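Local coordinates for protein listeriolysin O (Listeria monocytogenes, PDB 4CDB) that perforates cholesterol-containing host membranes, undergoing a major conformational change after binding to insert and assemble into an oligomeric pore, at residues A[1-13]-A[110-122]. Sequence-based numbering, arbitrary orientation.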
# COMPACT_ATOMS: atom_id res chain seq x y z
N MET A 1 12.60 -16.40 18.84
CA MET A 1 12.68 -16.95 20.19
C MET A 1 11.32 -17.40 20.71
O MET A 1 10.27 -16.92 20.27
CB MET A 1 13.25 -15.92 21.17
CG MET A 1 14.76 -15.74 21.11
SD MET A 1 15.68 -17.20 21.60
CE MET A 1 16.35 -17.73 20.02
N ALA A 2 11.35 -18.35 21.64
CA ALA A 2 10.20 -18.67 22.47
C ALA A 2 10.39 -17.88 23.76
O ALA A 2 11.52 -17.52 24.09
CB ALA A 2 10.16 -20.16 22.75
N PRO A 3 9.30 -17.58 24.47
CA PRO A 3 9.44 -16.79 25.70
C PRO A 3 10.36 -17.44 26.73
O PRO A 3 10.31 -18.66 26.92
CB PRO A 3 8.00 -16.71 26.24
CG PRO A 3 7.26 -17.82 25.55
CD PRO A 3 7.89 -17.94 24.20
N PRO A 4 11.22 -16.64 27.38
CA PRO A 4 12.15 -17.13 28.41
C PRO A 4 11.42 -17.56 29.67
O PRO A 4 10.22 -17.32 29.81
CB PRO A 4 13.01 -15.90 28.70
CG PRO A 4 12.14 -14.74 28.38
CD PRO A 4 11.34 -15.18 27.19
N ALA A 5 12.14 -18.20 30.59
CA ALA A 5 11.55 -18.66 31.84
C ALA A 5 11.36 -17.50 32.82
O ALA A 5 12.13 -16.54 32.81
CB ALA A 5 12.40 -19.74 32.47
N SER A 6 10.32 -17.59 33.64
CA SER A 6 10.05 -16.56 34.64
C SER A 6 11.13 -16.53 35.72
O SER A 6 11.66 -17.58 36.10
CB SER A 6 8.67 -16.78 35.28
OG SER A 6 7.64 -16.74 34.31
N PRO A 7 11.45 -15.33 36.22
CA PRO A 7 12.41 -15.17 37.32
C PRO A 7 11.87 -15.79 38.60
O PRO A 7 10.67 -16.04 38.68
CB PRO A 7 12.50 -13.65 37.49
CG PRO A 7 12.00 -13.07 36.21
CD PRO A 7 10.96 -14.03 35.72
N PRO A 8 12.74 -16.05 39.59
CA PRO A 8 12.25 -16.59 40.87
C PRO A 8 11.29 -15.62 41.54
O PRO A 8 11.44 -14.40 41.40
CB PRO A 8 13.53 -16.74 41.70
CG PRO A 8 14.52 -15.81 41.06
CD PRO A 8 14.20 -15.85 39.60
N ALA A 9 10.32 -16.15 42.27
CA ALA A 9 9.32 -15.32 42.94
C ALA A 9 9.94 -14.47 44.05
O ALA A 9 10.79 -14.94 44.81
CB ALA A 9 8.20 -16.19 43.50
N SER A 10 9.51 -13.21 44.13
CA SER A 10 9.99 -12.29 45.16
C SER A 10 9.36 -12.62 46.51
O SER A 10 8.20 -13.02 46.57
CB SER A 10 9.68 -10.85 44.77
OG SER A 10 10.25 -10.53 43.51
N PRO A 11 10.12 -12.44 47.60
CA PRO A 11 9.62 -12.73 48.95
C PRO A 11 8.43 -11.85 49.32
O PRO A 11 8.43 -10.65 49.03
CB PRO A 11 10.82 -12.40 49.85
CG PRO A 11 11.66 -11.47 49.05
CD PRO A 11 11.50 -11.93 47.63
N LYS A 12 7.42 -12.43 49.96
CA LYS A 12 6.20 -11.70 50.31
C LYS A 12 5.69 -12.00 51.72
O LYS A 12 5.75 -13.14 52.18
CB LYS A 12 5.10 -11.98 49.28
CG LYS A 12 5.32 -11.32 47.92
CD LYS A 12 4.20 -11.66 46.95
CE LYS A 12 4.39 -10.96 45.61
NZ LYS A 12 3.37 -11.38 44.61
N THR A 13 5.20 -10.97 52.39
CA THR A 13 4.54 -11.12 53.69
C THR A 13 3.18 -11.78 53.47
O THR A 13 2.66 -11.77 52.35
CB THR A 13 4.35 -9.76 54.39
OG1 THR A 13 3.49 -8.93 53.59
CG2 THR A 13 5.69 -9.06 54.58
N LYS A 110 3.60 0.01 40.19
CA LYS A 110 4.93 -0.53 40.45
C LYS A 110 5.04 -1.96 39.94
O LYS A 110 4.04 -2.67 39.84
CB LYS A 110 5.25 -0.46 41.94
CG LYS A 110 5.63 0.94 42.41
CD LYS A 110 5.10 1.20 43.81
CE LYS A 110 5.86 2.33 44.50
NZ LYS A 110 5.33 2.59 45.87
N ARG A 111 6.26 -2.36 39.60
CA ARG A 111 6.48 -3.62 38.90
C ARG A 111 7.33 -4.59 39.71
O ARG A 111 8.12 -4.18 40.55
CB ARG A 111 7.16 -3.34 37.56
CG ARG A 111 6.39 -2.40 36.65
CD ARG A 111 5.07 -3.02 36.23
NE ARG A 111 5.27 -4.32 35.61
CZ ARG A 111 5.58 -4.50 34.33
NH1 ARG A 111 5.72 -3.45 33.52
NH2 ARG A 111 5.75 -5.72 33.85
N ASP A 112 7.15 -5.88 39.44
CA ASP A 112 8.03 -6.89 40.00
C ASP A 112 9.13 -7.19 38.98
O ASP A 112 9.54 -6.30 38.23
CB ASP A 112 7.25 -8.16 40.35
CG ASP A 112 7.91 -8.98 41.45
OD1 ASP A 112 9.14 -8.89 41.62
OD2 ASP A 112 7.18 -9.74 42.14
N SER A 113 9.59 -8.43 38.93
CA SER A 113 10.68 -8.80 38.03
C SER A 113 10.17 -9.49 36.76
O SER A 113 9.07 -10.05 36.74
CB SER A 113 11.69 -9.70 38.74
OG SER A 113 11.08 -10.92 39.14
N LEU A 114 10.98 -9.44 35.71
CA LEU A 114 10.72 -10.18 34.48
C LEU A 114 12.02 -10.61 33.81
O LEU A 114 13.09 -10.07 34.12
CB LEU A 114 9.84 -9.38 33.51
CG LEU A 114 10.19 -7.94 33.12
CD1 LEU A 114 11.41 -7.84 32.22
CD2 LEU A 114 8.99 -7.29 32.45
N THR A 115 11.94 -11.57 32.90
CA THR A 115 13.11 -12.00 32.14
C THR A 115 12.98 -11.56 30.69
O THR A 115 11.99 -11.86 30.02
CB THR A 115 13.31 -13.53 32.19
OG1 THR A 115 13.46 -13.94 33.55
CG2 THR A 115 14.55 -13.93 31.41
N LEU A 116 13.99 -10.84 30.21
CA LEU A 116 14.05 -10.44 28.80
C LEU A 116 14.93 -11.40 28.02
O LEU A 116 15.93 -11.91 28.54
CB LEU A 116 14.59 -9.02 28.67
CG LEU A 116 13.69 -7.91 29.21
CD1 LEU A 116 14.37 -6.55 29.04
CD2 LEU A 116 12.33 -7.92 28.51
N SER A 117 14.56 -11.65 26.77
CA SER A 117 15.33 -12.52 25.89
C SER A 117 15.44 -11.92 24.49
O SER A 117 14.49 -11.32 23.99
CB SER A 117 14.70 -13.91 25.83
OG SER A 117 15.34 -14.72 24.86
N ILE A 118 16.61 -12.08 23.87
CA ILE A 118 16.86 -11.52 22.55
C ILE A 118 17.14 -12.63 21.54
O ILE A 118 17.67 -13.68 21.90
CB ILE A 118 18.03 -10.50 22.59
CG1 ILE A 118 18.03 -9.60 21.36
CG2 ILE A 118 19.38 -11.22 22.76
CD1 ILE A 118 18.92 -8.38 21.49
N ASP A 119 16.77 -12.41 20.28
CA ASP A 119 16.88 -13.45 19.26
C ASP A 119 18.08 -13.30 18.32
O ASP A 119 18.08 -13.87 17.22
CB ASP A 119 15.59 -13.54 18.45
CG ASP A 119 15.33 -12.30 17.62
OD1 ASP A 119 15.95 -11.25 17.90
OD2 ASP A 119 14.51 -12.37 16.68
N LEU A 120 19.09 -12.54 18.74
CA LEU A 120 20.29 -12.36 17.92
C LEU A 120 21.01 -13.70 17.76
O LEU A 120 21.07 -14.49 18.70
CB LEU A 120 21.21 -11.30 18.52
CG LEU A 120 20.80 -9.84 18.25
CD1 LEU A 120 21.66 -8.88 19.06
CD2 LEU A 120 20.91 -9.53 16.77
N PRO A 121 21.56 -13.95 16.57
CA PRO A 121 22.10 -15.27 16.21
C PRO A 121 23.34 -15.68 17.00
O PRO A 121 24.19 -14.85 17.30
CB PRO A 121 22.45 -15.12 14.73
CG PRO A 121 22.72 -13.66 14.56
CD PRO A 121 21.74 -12.98 15.47
N GLY A 122 23.43 -16.97 17.32
CA GLY A 122 24.64 -17.53 17.91
C GLY A 122 24.66 -17.65 19.42
O GLY A 122 25.44 -18.44 19.96
O HOH W 1 4.27 -10.35 41.90
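P4, P7 and S10 press against T115, S113 and D112, illustrating how an extended proline-rich segment can cover a β-sheet without joining it as a strand. M1, P4, P7 and S10, every third residue, turn toward 112-119, of which 114-118 is the strand; this is the periodicity of a polyproline II helix, and the two chains run roughly antiparallel, 163° apart. P4 CG lies 3.3 Å from T115 O, and CB packs on T115 CG2 while CG reaches S117 CB. P7 straddles the next step, its CB near S113 OG and its CG 3.2 Å from T115 OG1. T115 thus presents both branches, the methyl, anti to its own backbone N, to P4 and the hydroxyl to P7, with OG1 also 3.0 Å from A5 O. At one end of the contact, S10 OG donates to the syn lone pair of D112 OD1 at 2.7 Å. At the far end M1 CG touches D119 CB at 3.6 Å, though M1 is poorly ordered.

In the second shell, R230 NH2 hydrogen-bonds both S113 OG and P7 O, tying the two chains together, and N223 likewise links S6 OG to the backbone N of T115. The opposite face of the strand, bearing L116 and I118, packs on helix 137-152. Near S10, a water lies 3.0 Å from both K12 NZ and D112 OD2, two oppositely charged atoms 4.8 Å apart.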